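PDB 2GAS: isoflavone reductase from Medicago sativa, which catalyses the NADPH-dependent reduction of 2'-hydroxyisoflavones to chiral isoflavanones, a late step in the synthesis of the alfalfa phytoalexin medicarpin. Local coordinates for residues A[158-163]-A[186-191]; A[221-226]-A[268-273]. All blocks are in the same frame, centred on the assembly; numbering follows the deposited sequence.

Contact 1: residues A[158-163]-A[186-191]; sequences YFLRNL and GAYVTE
In the small mixed sheet of this NmrA-type reductase, the middle strand 185-189 turns the ring of Tyr188 against the short helix 156-160, where Phe159 and Leu160 receive it. The two meet the ring differently. Phe159 comes to its edge, near the ring plane, with CB 3.9 Å from Tyr188 CE2, while its own ring leads off toward Leu265 and Gln269 of helix 259-271. Leu160 brings CB to 3.9 Å from Tyr188 CD2 and sets CD1 4.2 Å over one face, nearer the ring's margin than its middle. Its CG lies anti to N (chi1 -164°), which helps carry CD1 over the ring. Beyond Leu160, residues 299-303 form a helix that packs on the same side chain. Farther along, the Glu191 chain is bent at chi2 (71°), and its OE2 lies 4.2 Å from Tyr158 CD2, obliquely to that ring; OE2 accepts a hydrogen bond from Gly157 N. The helix ends in a Schellman motif with Leu163 as the C-prime residue at positive phi, Leu163 N bonding Leu160 O at 3.0 Å. Tyr158 reaches Ala13 of the inferred NADP(+) site; the apolar packing is of helix on strand in the mixed sheet.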
loop_
_atom_site.group_PDB
_atom_site.type_symbol
_atom_site.label_atom_id
_atom_site.label_comp_id
_atom_site.label_asym_id
_atom_site.label_seq_id
_atom_site.Cartn_x
_atom_site.Cartn_y
_atom_site.Cartn_z
ATOM N N TYR A 158 9.565 -0.128 2.627
ATOM C CA TYR A 158 9.532 -1.575 2.787
ATOM C C TYR A 158 10.419 -2.333 1.810
ATOM O O TYR A 158 11.052 -3.318 2.193
ATOM C CB TYR A 158 8.095 -2.082 2.661
ATOM C CG TYR A 158 7.235 -1.728 3.850
ATOM C CD1 TYR A 158 7.463 -2.315 5.094
ATOM C CD2 TYR A 158 6.212 -0.785 3.743
ATOM C CE1 TYR A 158 6.696 -1.972 6.205
ATOM C CE2 TYR A 158 5.438 -0.434 4.849
ATOM C CZ TYR A 158 5.687 -1.032 6.075
ATOM O OH TYR A 158 4.935 -0.688 7.175
ATOM N N PHE A 159 10.468 -1.879 0.558
ATOM C CA PHE A 159 11.264 -2.549 -0.468
ATOM C C PHE A 159 12.591 -1.880 -0.795
ATOM O O PHE A 159 13.644 -2.513 -0.750
ATOM C CB PHE A 159 10.484 -2.658 -1.785
ATOM C CG PHE A 159 9.335 -3.626 -1.747
ATOM C CD1 PHE A 159 8.137 -3.284 -1.133
ATOM C CD2 PHE A 159 9.444 -4.871 -2.362
ATOM C CE1 PHE A 159 7.058 -4.167 -1.133
ATOM C CE2 PHE A 159 8.373 -5.761 -2.367
ATOM C CZ PHE A 159 7.177 -5.406 -1.752
ATOM N N LEU A 160 12.528 -0.600 -1.141
ATOM C CA LEU A 160 13.714 0.139 -1.532
ATOM C C LEU A 160 14.710 0.405 -0.417
ATOM O O LEU A 160 15.916 0.438 -0.661
ATOM C CB LEU A 160 13.298 1.464 -2.179
ATOM C CG LEU A 160 14.375 2.194 -2.982
ATOM C CD1 LEU A 160 14.916 1.267 -4.069
ATOM C CD2 LEU A 160 13.788 3.459 -3.604
ATOM N N ARG A 161 14.219 0.586 0.805
ATOM C CA ARG A 161 15.112 0.881 1.917
ATOM C C ARG A 161 16.266 -0.099 2.064
ATOM O O ARG A 161 17.374 0.298 2.415
ATOM C CB ARG A 161 14.348 0.947 3.236
ATOM C CG ARG A 161 15.255 1.344 4.374
ATOM C CD ARG A 161 14.516 1.541 5.668
ATOM N NE ARG A 161 15.451 1.893 6.730
ATOM C CZ ARG A 161 15.087 2.254 7.953
ATOM N NH1 ARG A 161 13.801 2.311 8.270
ATOM N NH2 ARG A 161 16.009 2.558 8.856
ATOM N N ASN A 162 16.020 -1.381 1.830
ATOM C CA ASN A 162 17.116 -2.330 1.945
ATOM C C ASN A 162 17.427 -2.997 0.617
ATOM O O ASN A 162 18.025 -4.070 0.580
ATOM C CB ASN A 162 16.827 -3.378 3.027
ATOM C CG ASN A 162 15.610 -4.219 2.731
ATOM O OD1 ASN A 162 15.278 -5.121 3.505
ATOM N ND2 ASN A 162 14.932 -3.938 1.625
ATOM N N LEU A 163 17.050 -2.332 -0.473
ATOM C CA LEU A 163 17.281 -2.855 -1.816
ATOM C C LEU A 163 16.835 -4.309 -1.941
ATOM O O LEU A 163 17.511 -5.130 -2.574
ATOM C CB LEU A 163 18.764 -2.725 -2.185
ATOM C CG LEU A 163 19.213 -1.405 -2.821
ATOM C CD1 LEU A 163 18.704 -0.221 -2.022
ATOM C CD2 LEU A 163 20.736 -1.384 -2.914
ATOM N N GLY A 186 10.311 -2.627 -11.553
ATOM C CA GLY A 186 9.581 -2.602 -10.296
ATOM C C GLY A 186 9.069 -1.179 -10.169
ATOM O O GLY A 186 9.625 -0.283 -10.804
ATOM N N ALA A 187 8.022 -0.957 -9.376
ATOM C CA ALA A 187 7.465 0.391 -9.196
ATOM C C ALA A 187 7.556 0.776 -7.723
ATOM O O ALA A 187 7.027 0.073 -6.864
ATOM C CB ALA A 187 6.010 0.424 -9.674
ATOM N N TYR A 188 8.235 1.888 -7.438
ATOM C CA TYR A 188 8.431 2.355 -6.068
ATOM C C TYR A 188 7.769 3.696 -5.776
ATOM O O TYR A 188 7.730 4.578 -6.629
ATOM C CB TYR A 188 9.929 2.463 -5.767
ATOM C CG TYR A 188 10.678 1.175 -5.993
ATOM C CD1 TYR A 188 11.219 0.875 -7.244
ATOM C CD2 TYR A 188 10.808 0.235 -4.975
ATOM C CE1 TYR A 188 11.870 -0.333 -7.476
ATOM C CE2 TYR A 188 11.456 -0.983 -5.197
ATOM C CZ TYR A 188 11.983 -1.258 -6.449
ATOM O OH TYR A 188 12.612 -2.467 -6.680
ATOM N N VAL A 189 7.271 3.846 -4.553
ATOM C CA VAL A 189 6.598 5.073 -4.141
ATOM C C VAL A 189 6.705 5.221 -2.624
ATOM O O VAL A 189 6.636 4.229 -1.892
ATOM C CB VAL A 189 5.103 5.040 -4.578
ATOM C CG1 VAL A 189 4.394 3.852 -3.938
ATOM C CG2 VAL A 189 4.407 6.339 -4.209
ATOM N N THR A 190 6.887 6.447 -2.141
ATOM C CA THR A 190 6.994 6.651 -0.700
ATOM C C THR A 190 5.619 6.532 -0.051
ATOM O O THR A 190 4.599 6.707 -0.713
ATOM C CB THR A 190 7.576 8.040 -0.345
ATOM O OG1 THR A 190 6.639 9.063 -0.711
ATOM C CG2 THR A 190 8.883 8.275 -1.086
ATOM N N GLU A 191 5.596 6.234 1.245
ATOM C CA GLU A 191 4.330 6.111 1.960
ATOM C C GLU A 191 3.582 7.440 1.914
ATOM O O GLU A 191 2.368 7.468 1.725
ATOM C CB GLU A 191 4.558 5.703 3.420
ATOM C CG GLU A 191 5.159 4.307 3.624
ATOM C CD GLU A 191 6.612 4.223 3.197
ATOM O OE1 GLU A 191 7.363 5.182 3.461
ATOM O OE2 GLU A 191 7.009 3.199 2.611
#

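Contact 2: residues A[221-226]-A[268-273]; sequences LTQNEV and SQQIKG
At the start of helix 223-234, directly after edge strand 220-222 of the mixed sheet, Gln223 meets Gln270 from near the C-terminal end of helix 259-271. The two buried side chains are the whole of the contact. Their amide planes stand 82° apart, so the two amides are far from coplanar, and the chains themselves cross obliquely. Gln270 OE1 lies against the bend of the Gln223 chain, 3.2 Å from Gln223 CB, CG and CD alike, while Gln270 NE2 gives a weak hydrogen bond to Gln223 OE1 (3.4 Å). The stronger grip on that NE2 comes from its neighbour: it donates to Gln269 OE1 at 2.9 Å, almost straight at 169° and with the acceptor in the amide plane of Gln270, which would help fix the turn of the group. Gln223 extends from the helix with CG opposite the backbone N (chi1 -175°) and then bends at chi2, and its NE2 is hydrogen-bonded to Leu163 O. Replacing Gln270 with an alanine would probably leave Gln269 OE1 without this donor, take from Gln223 OE1 its weak one, and open a gap beside the Gln223 chain. Around the start of the helix, Thr222 and Glu225 close a capping box: Glu225 N bonds Thr222 OG1 at 3.0 Å, and Thr222 N bonds Glu225 OE2 at 2.8 Å. The latter carboxylate oxygen also pairs with Lys185. Tyr188, on the adjoining strand 185-189, touches both glutamines and joins their contact to the sheet. The arrangement is a strand-to-helix connection of the mixed sheet, the helix N-terminus closed by its capping box and the end of helix 259-271 packed against it.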
loop_
_atom_site.group_PDB
_atom_site.type_symbol
_atom_site.label_atom_id
_atom_site.label_comp_id
_atom_site.label_asym_id
_atom_site.label_seq_id
_atom_site.Cartn_x
_atom_site.Cartn_y
_atom_site.Cartn_z
ATOM N N LEU A 221 11.822 1.208 -12.064
ATOM C CA LEU A 221 13.197 0.760 -12.246
ATOM C C LEU A 221 13.437 -0.722 -12.029
ATOM O O LEU A 221 12.818 -1.342 -11.169
ATOM C CB LEU A 221 14.087 1.520 -11.261
ATOM C CG LEU A 221 13.997 3.047 -11.247
ATOM C CD1 LEU A 221 14.527 3.581 -9.923
ATOM C CD2 LEU A 221 14.776 3.614 -12.420
ATOM N N THR A 222 14.358 -1.286 -12.806
ATOM C CA THR A 222 14.718 -2.691 -12.647
ATOM C C THR A 222 15.666 -2.743 -11.451
ATOM O O THR A 222 16.200 -1.712 -11.038
ATOM C CB THR A 222 15.470 -3.222 -13.876
ATOM O OG1 THR A 222 16.742 -2.564 -13.973
ATOM C CG2 THR A 222 14.671 -2.957 -15.142
ATOM N N GLN A 223 15.893 -3.928 -10.891
ATOM C CA GLN A 223 16.793 -4.014 -9.748
ATOM C C GLN A 223 18.203 -3.561 -10.141
ATOM O O GLN A 223 18.919 -2.952 -9.344
ATOM C CB GLN A 223 16.825 -5.440 -9.189
ATOM C CG GLN A 223 17.664 -5.577 -7.924
ATOM C CD GLN A 223 17.055 -4.874 -6.718
ATOM O OE1 GLN A 223 16.179 -4.011 -6.852
ATOM N NE2 GLN A 223 17.529 -5.238 -5.531
ATOM N N ASN A 224 18.604 -3.849 -11.375
ATOM C CA ASN A 224 19.927 -3.436 -11.845
ATOM C C ASN A 224 19.997 -1.913 -11.882
ATOM O O ASN A 224 21.031 -1.322 -11.565
ATOM C CB ASN A 224 20.206 -4.005 -13.242
ATOM C CG ASN A 224 20.577 -5.480 -13.214
ATOM O OD1 ASN A 224 20.519 -6.171 -14.238
ATOM N ND2 ASN A 224 20.973 -5.968 -12.048
ATOM N N GLU A 225 18.898 -1.276 -12.284
ATOM C CA GLU A 225 18.846 0.183 -12.342
ATOM C C GLU A 225 18.869 0.780 -10.934
ATOM O O GLU A 225 19.494 1.813 -10.703
ATOM C CB GLU A 225 17.602 0.633 -13.112
ATOM C CG GLU A 225 17.721 0.389 -14.614
ATOM C CD GLU A 225 16.424 0.610 -15.371
ATOM O OE1 GLU A 225 16.488 0.838 -16.598
ATOM O OE2 GLU A 225 15.343 0.546 -14.752
ATOM N N VAL A 226 18.191 0.125 -9.994
ATOM C CA VAL A 226 18.164 0.585 -8.605
ATOM C C VAL A 226 19.586 0.534 -8.034
ATOM O O VAL A 226 20.071 1.497 -7.433
ATOM C CB VAL A 226 17.241 -0.315 -7.732
ATOM C CG1 VAL A 226 17.479 -0.045 -6.253
ATOM C CG2 VAL A 226 15.773 -0.048 -8.077
ATOM N N SER A 268 7.885 -12.402 -6.718
ATOM C CA SER A 268 6.816 -11.836 -7.520
ATOM C C SER A 268 7.161 -10.435 -8.026
ATOM O O SER A 268 6.866 -10.087 -9.163
ATOM C CB SER A 268 5.528 -11.788 -6.686
ATOM O OG SER A 268 4.485 -11.135 -7.390
ATOM N N GLN A 269 7.813 -9.641 -7.181
ATOM C CA GLN A 269 8.157 -8.264 -7.534
ATOM C C GLN A 269 9.421 -8.134 -8.387
ATOM O O GLN A 269 9.482 -7.306 -9.293
ATOM C CB GLN A 269 8.309 -7.445 -6.238
ATOM C CG GLN A 269 8.300 -5.912 -6.385
ATOM C CD GLN A 269 9.700 -5.297 -6.395
ATOM O OE1 GLN A 269 10.648 -5.872 -5.851
ATOM N NE2 GLN A 269 9.827 -4.110 -6.990
ATOM N N GLN A 270 10.409 -8.976 -8.107
ATOM C CA GLN A 270 11.697 -8.928 -8.798
ATOM C C GLN A 270 11.861 -9.824 -10.020
ATOM O O GLN A 270 12.575 -9.464 -10.957
ATOM C CB GLN A 270 12.811 -9.255 -7.800
ATOM C CG GLN A 270 12.929 -8.276 -6.629
ATOM C CD GLN A 270 13.874 -7.124 -6.919
ATOM O OE1 GLN A 270 15.034 -7.338 -7.278
ATOM N NE2 GLN A 270 13.388 -5.897 -6.755
ATOM N N ILE A 271 11.222 -10.991 -10.002
ATOM C CA ILE A 271 11.333 -11.940 -11.108
ATOM C C ILE A 271 10.107 -11.993 -12.005
ATOM O O ILE A 271 10.217 -11.879 -13.226
ATOM C CB ILE A 271 11.627 -13.374 -10.582
ATOM C CG1 ILE A 271 13.006 -13.401 -9.936
ATOM C CG2 ILE A 271 11.589 -14.385 -11.728
ATOM C CD1 ILE A 271 14.041 -12.836 -10.829
ATOM N N LYS A 272 8.933 -12.163 -11.411
ATOM C CA LYS A 272 7.722 -12.248 -12.214
ATOM C C LYS A 272 7.295 -10.892 -12.757
ATOM O O LYS A 272 6.533 -10.824 -13.720
ATOM C CB LYS A 272 6.580 -12.868 -11.402
ATOM C CG LYS A 272 6.872 -14.262 -10.846
ATOM C CD LYS A 272 7.237 -15.259 -11.942
ATOM C CE LYS A 272 6.054 -15.540 -12.854
ATOM N NZ LYS A 272 6.337 -16.664 -13.803
ATOM N N GLY A 273 7.791 -9.819 -12.143
ATOM C CA GLY A 273 7.442 -8.480 -12.587
ATOM C C GLY A 273 5.977 -8.138 -12.386
ATOM O O GLY A 273 5.284 -7.766 -13.337
#

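In the fold
Contacts 1 and 2 have centres about 11 Å apart and lean on neighbouring strands of one mixed sheet, joined where Gly186 N lies 2.8 Å from Leu221 O, a probable hydrogen bond. The hydrogen bond from Gln223 NE2 to Leu163 O (3.0 Å) is a second tie, and Leu160 CD1 packs on Val226 CG1 at 3.6 Å. Tyr188 serves both: its ring belongs to contact 1, and its OH packs 3.5 Å from Gln270 NE2 and forms a weak hydrogen bond with Gln269 NE2. Contact 1 is nearer the inferred catalytic centre, the side chain of Phe159 being about 10 Å from that of Lys133, the proposed proton acceptor, whereas contact 2 lies away from these sites.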